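Local coordinates for PLP-Dependent L-Arginine Hydroxylase MppP (Streptomyces wadayamensis, PDB 6C9B), which uses pyridoxal phosphate as its cofactor to oxidise L-arginine, acting as an oxidase whose products include 4-hydroxy-2-ketoarginine and 2-ketoarginine, at residues R83-L97 with K229-V243. Numbering follows the deposited sequence.
Sequences RVLSCYSSSVSMEIL and KAGLLVFSEDIGLPV
Strand 84-87 runs antiparallel to strand 231-235: Leu85 and Leu233 exchange two backbone hydrogen bonds, Leu85 N to Leu233 O at 2.8 Å, and Cys87 and Gly231 pair likewise. Beyond Cys87 the chain turns into helix 90-101, whose side chains Ser93 and Ile96 lie over Gly231 and Leu233. Gly231 suits its place because Ser89 O, Ser90 N and Ser93 OG occupy the side where a CB would project. Leu233 sends CG anti to its backbone N (chi1 -174°), and its CD2 packs 3.8 Å from Ile96 CG2; branched aliphatic chains fill this buried layer. On the other face of the sheet Val84, Leu232 and Val234 meet under helix 57-71, with Val84 CG2 4.1 Å from Val234 CG2. This is the edge of the seven-stranded, mostly parallel sheet of the class I aminotransferase fold, in which 231-235 is the antiparallel strand. At its active-site end, Ser91 and Lys229 bind the phosphate of the cofactor on modified Lys221. At the far end the Arg83 side chain folds back (chi2 -65°, chi3 -58°), bringing NE (3.1 Å) and NH2 (2.9 Å) onto Phe235 O, in the guanidinium plane. Glu237 CG lies over one guanidinium face; Glu237 OE1, 3.6 Å from Arg83 NH1, sits off the plane, attracting by charge alone, and a water links the two. The Phe235 ring turns its edge to Leu85 CG.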
# COMPACT_ATOMS: atom_id res chain seq x y z
N ARG B 83 8.05 -5.25 -16.74
CA ARG B 83 9.37 -5.22 -16.14
C ARG B 83 9.46 -4.19 -15.02
O ARG B 83 10.37 -4.29 -14.18
CB ARG B 83 10.42 -4.92 -17.21
CG ARG B 83 10.69 -6.11 -18.17
CD ARG B 83 11.32 -7.32 -17.47
NE ARG B 83 12.59 -6.99 -16.81
CZ ARG B 83 13.71 -6.76 -17.48
NH1 ARG B 83 13.74 -6.84 -18.80
NH2 ARG B 83 14.80 -6.45 -16.82
N VAL B 84 8.57 -3.21 -15.01
CA VAL B 84 8.48 -2.23 -13.94
C VAL B 84 7.12 -2.44 -13.28
O VAL B 84 6.09 -2.18 -13.91
CB VAL B 84 8.59 -0.79 -14.45
CG1 VAL B 84 8.37 0.23 -13.28
CG2 VAL B 84 9.93 -0.53 -15.12
N LEU B 85 7.11 -2.89 -12.02
CA LEU B 85 5.86 -3.12 -11.31
C LEU B 85 5.55 -1.88 -10.47
O LEU B 85 6.32 -1.53 -9.57
CB LEU B 85 5.95 -4.35 -10.42
CG LEU B 85 6.41 -5.60 -11.17
CD1 LEU B 85 6.62 -6.75 -10.18
CD2 LEU B 85 5.42 -5.97 -12.21
N SER B 86 4.40 -1.24 -10.74
CA SER B 86 4.03 -0.03 -10.00
C SER B 86 3.28 -0.44 -8.73
O SER B 86 2.26 -1.14 -8.81
CB SER B 86 3.16 0.91 -10.85
OG SER B 86 3.81 1.26 -12.07
N CYS B 87 3.81 -0.05 -7.59
CA CYS B 87 3.29 -0.40 -6.27
C CYS B 87 2.75 0.85 -5.58
O CYS B 87 3.13 1.97 -5.92
CB CYS B 87 4.37 -1.02 -5.39
SG CYS B 87 5.17 -2.44 -6.20
N TYR B 88 1.88 0.65 -4.59
CA TYR B 88 1.36 1.79 -3.83
C TYR B 88 2.46 2.64 -3.20
O TYR B 88 2.28 3.85 -3.00
CB TYR B 88 0.42 1.33 -2.73
CG TYR B 88 -0.75 0.51 -3.19
CD1 TYR B 88 -1.68 1.03 -4.08
CD2 TYR B 88 -0.96 -0.76 -2.71
CE1 TYR B 88 -2.78 0.27 -4.50
CE2 TYR B 88 -2.06 -1.50 -3.09
CZ TYR B 88 -2.96 -0.98 -3.99
OH TYR B 88 -4.03 -1.70 -4.40
N SER B 89 3.59 2.05 -2.85
CA SER B 89 4.66 2.80 -2.23
C SER B 89 5.93 1.97 -2.34
O SER B 89 5.88 0.77 -2.60
CB SER B 89 4.40 3.07 -0.76
OG SER B 89 4.46 1.83 -0.05
N SER B 90 7.05 2.63 -2.07
CA SER B 90 8.31 1.91 -2.04
C SER B 90 8.33 0.89 -0.92
O SER B 90 8.93 -0.18 -1.08
CB SER B 90 9.45 2.91 -1.90
OG SER B 90 10.68 2.30 -1.55
N SER B 91 7.71 1.19 0.22
CA SER B 91 7.66 0.17 1.27
C SER B 91 6.83 -1.05 0.88
O SER B 91 7.15 -2.16 1.30
CB SER B 91 7.11 0.74 2.57
OG SER B 91 7.97 1.75 3.06
N VAL B 92 5.74 -0.87 0.11
CA VAL B 92 5.03 -2.03 -0.42
C VAL B 92 5.92 -2.81 -1.38
O VAL B 92 5.97 -4.05 -1.33
CB VAL B 92 3.71 -1.59 -1.08
CG1 VAL B 92 3.07 -2.72 -1.89
CG2 VAL B 92 2.72 -1.11 -0.03
N SER B 93 6.68 -2.11 -2.22
CA SER B 93 7.68 -2.80 -3.06
C SER B 93 8.64 -3.58 -2.18
O SER B 93 9.02 -4.72 -2.50
CB SER B 93 8.47 -1.79 -3.89
OG SER B 93 7.64 -0.98 -4.71
N MET B 94 9.10 -2.96 -1.09
CA MET B 94 10.07 -3.59 -0.21
C MET B 94 9.47 -4.82 0.49
O MET B 94 10.15 -5.82 0.70
CB MET B 94 10.58 -2.56 0.81
CG MET B 94 11.63 -3.09 1.75
SD MET B 94 13.16 -3.31 0.84
CE MET B 94 13.71 -4.84 1.59
N GLU B 95 8.19 -4.76 0.88
CA GLU B 95 7.54 -5.93 1.46
C GLU B 95 7.51 -7.06 0.45
O GLU B 95 7.78 -8.22 0.79
CB GLU B 95 6.12 -5.58 1.92
CG GLU B 95 5.29 -6.76 2.39
CD GLU B 95 5.69 -7.36 3.73
OE1 GLU B 95 6.66 -6.93 4.35
OE2 GLU B 95 4.99 -8.31 4.17
N ILE B 96 7.19 -6.74 -0.80
CA ILE B 96 7.16 -7.76 -1.86
C ILE B 96 8.55 -8.36 -2.02
O ILE B 96 8.71 -9.59 -2.10
CB ILE B 96 6.64 -7.13 -3.16
CG1 ILE B 96 5.16 -6.78 -3.03
CG2 ILE B 96 6.86 -8.06 -4.34
CD1 ILE B 96 4.67 -5.82 -4.10
N LEU B 97 9.58 -7.50 -2.08
CA LEU B 97 10.94 -7.98 -2.28
C LEU B 97 11.37 -8.84 -1.09
O LEU B 97 12.03 -9.87 -1.26
CB LEU B 97 11.89 -6.80 -2.47
CG LEU B 97 13.39 -7.12 -2.56
CD1 LEU B 97 13.66 -8.05 -3.74
CD2 LEU B 97 14.22 -5.84 -2.66
N LYS B 229 1.71 8.74 -4.90
CA LYS B 229 3.04 8.31 -5.27
C LYS B 229 2.97 6.87 -5.77
O LYS B 229 1.94 6.20 -5.68
CB LYS B 229 3.97 8.39 -4.07
CG LYS B 229 3.57 7.41 -2.95
CD LYS B 229 4.05 7.80 -1.58
CE LYS B 229 3.42 6.86 -0.54
NZ LYS B 229 4.00 7.16 0.79
N ALA B 230 4.11 6.40 -6.25
CA ALA B 230 4.27 4.97 -6.51
C ALA B 230 5.69 4.56 -6.17
O ALA B 230 6.64 5.32 -6.39
CB ALA B 230 3.97 4.59 -7.97
N GLY B 231 5.80 3.33 -5.68
CA GLY B 231 7.07 2.64 -5.69
C GLY B 231 7.14 1.85 -6.99
O GLY B 231 6.14 1.32 -7.46
N LEU B 232 8.33 1.86 -7.60
CA LEU B 232 8.54 1.18 -8.89
C LEU B 232 9.55 0.07 -8.67
O LEU B 232 10.74 0.36 -8.46
CB LEU B 232 9.03 2.15 -9.96
CG LEU B 232 8.24 3.45 -10.11
CD1 LEU B 232 8.91 4.32 -11.14
CD2 LEU B 232 6.75 3.19 -10.48
N LEU B 233 9.08 -1.17 -8.72
CA LEU B 233 9.90 -2.36 -8.47
C LEU B 233 10.37 -2.87 -9.82
O LEU B 233 9.55 -3.34 -10.63
CB LEU B 233 9.10 -3.40 -7.69
CG LEU B 233 9.78 -4.66 -7.19
CD1 LEU B 233 10.99 -4.38 -6.43
CD2 LEU B 233 8.78 -5.47 -6.33
N VAL B 234 11.66 -2.70 -10.10
CA VAL B 234 12.28 -3.06 -11.36
C VAL B 234 13.22 -4.22 -11.11
O VAL B 234 13.97 -4.20 -10.13
CB VAL B 234 13.05 -1.86 -11.97
CG1 VAL B 234 13.36 -2.12 -13.42
CG2 VAL B 234 12.29 -0.53 -11.81
N PHE B 235 13.16 -5.26 -11.95
CA PHE B 235 13.95 -6.47 -11.70
C PHE B 235 14.57 -6.98 -12.99
O PHE B 235 14.02 -6.79 -14.08
CB PHE B 235 13.08 -7.56 -11.05
CG PHE B 235 11.85 -7.89 -11.84
CD1 PHE B 235 10.67 -7.15 -11.67
CD2 PHE B 235 11.87 -8.90 -12.79
CE1 PHE B 235 9.57 -7.45 -12.42
CE2 PHE B 235 10.75 -9.18 -13.54
CZ PHE B 235 9.60 -8.46 -13.36
N SER B 236 15.73 -7.60 -12.85
CA SER B 236 16.39 -8.27 -13.97
C SER B 236 15.57 -9.48 -14.41
O SER B 236 14.81 -10.07 -13.63
CB SER B 236 17.80 -8.69 -13.56
OG SER B 236 17.82 -9.66 -12.51
N GLU B 237 15.71 -9.84 -15.69
CA GLU B 237 14.92 -10.95 -16.22
C GLU B 237 15.24 -12.25 -15.49
O GLU B 237 14.37 -13.10 -15.33
CB GLU B 237 15.17 -11.12 -17.71
CG GLU B 237 14.87 -9.91 -18.56
CD GLU B 237 14.72 -10.27 -20.03
OE1 GLU B 237 13.68 -9.90 -20.63
OE2 GLU B 237 15.62 -10.94 -20.57
N ASP B 238 16.49 -12.41 -15.05
CA ASP B 238 16.92 -13.60 -14.34
C ASP B 238 16.85 -13.45 -12.82
O ASP B 238 17.57 -14.15 -12.11
CB ASP B 238 18.35 -13.95 -14.75
CG ASP B 238 19.36 -12.85 -14.37
OD1 ASP B 238 18.95 -11.75 -13.91
OD2 ASP B 238 20.58 -13.10 -14.54
N ILE B 239 15.99 -12.57 -12.29
CA ILE B 239 16.05 -12.28 -10.86
C ILE B 239 15.90 -13.57 -10.05
O ILE B 239 16.56 -13.74 -9.02
CB ILE B 239 14.99 -11.22 -10.50
CG1 ILE B 239 15.04 -10.86 -9.02
CG2 ILE B 239 13.59 -11.68 -10.80
CD1 ILE B 239 16.39 -10.42 -8.50
N GLY B 240 15.05 -14.49 -10.50
CA GLY B 240 14.91 -15.78 -9.83
C GLY B 240 14.29 -15.72 -8.45
O GLY B 240 14.54 -16.60 -7.62
N LEU B 241 13.50 -14.70 -8.19
CA LEU B 241 12.69 -14.53 -7.00
C LEU B 241 11.25 -14.35 -7.43
O LEU B 241 11.00 -13.77 -8.49
CB LEU B 241 13.10 -13.28 -6.21
CG LEU B 241 14.57 -13.14 -5.84
CD1 LEU B 241 14.80 -11.72 -5.31
CD2 LEU B 241 14.99 -14.16 -4.82
N PRO B 242 10.29 -14.73 -6.60
CA PRO B 242 8.88 -14.66 -7.02
C PRO B 242 8.23 -13.30 -6.85
O PRO B 242 7.09 -13.20 -6.38
CB PRO B 242 8.20 -15.70 -6.12
CG PRO B 242 9.03 -15.67 -4.88
CD PRO B 242 10.43 -15.49 -5.34
N VAL B 243 8.92 -12.23 -7.26
CA VAL B 243 8.40 -10.88 -7.06
C VAL B 243 7.12 -10.66 -7.86
O VAL B 243 6.22 -9.96 -7.42
CB VAL B 243 9.46 -9.81 -7.40
CG1 VAL B 243 10.59 -9.83 -6.35
CG2 VAL B 243 10.00 -9.97 -8.83
O HOH W 1 12.18 -7.22 -21.16
O HOH W 2 0.05 5.32 -3.71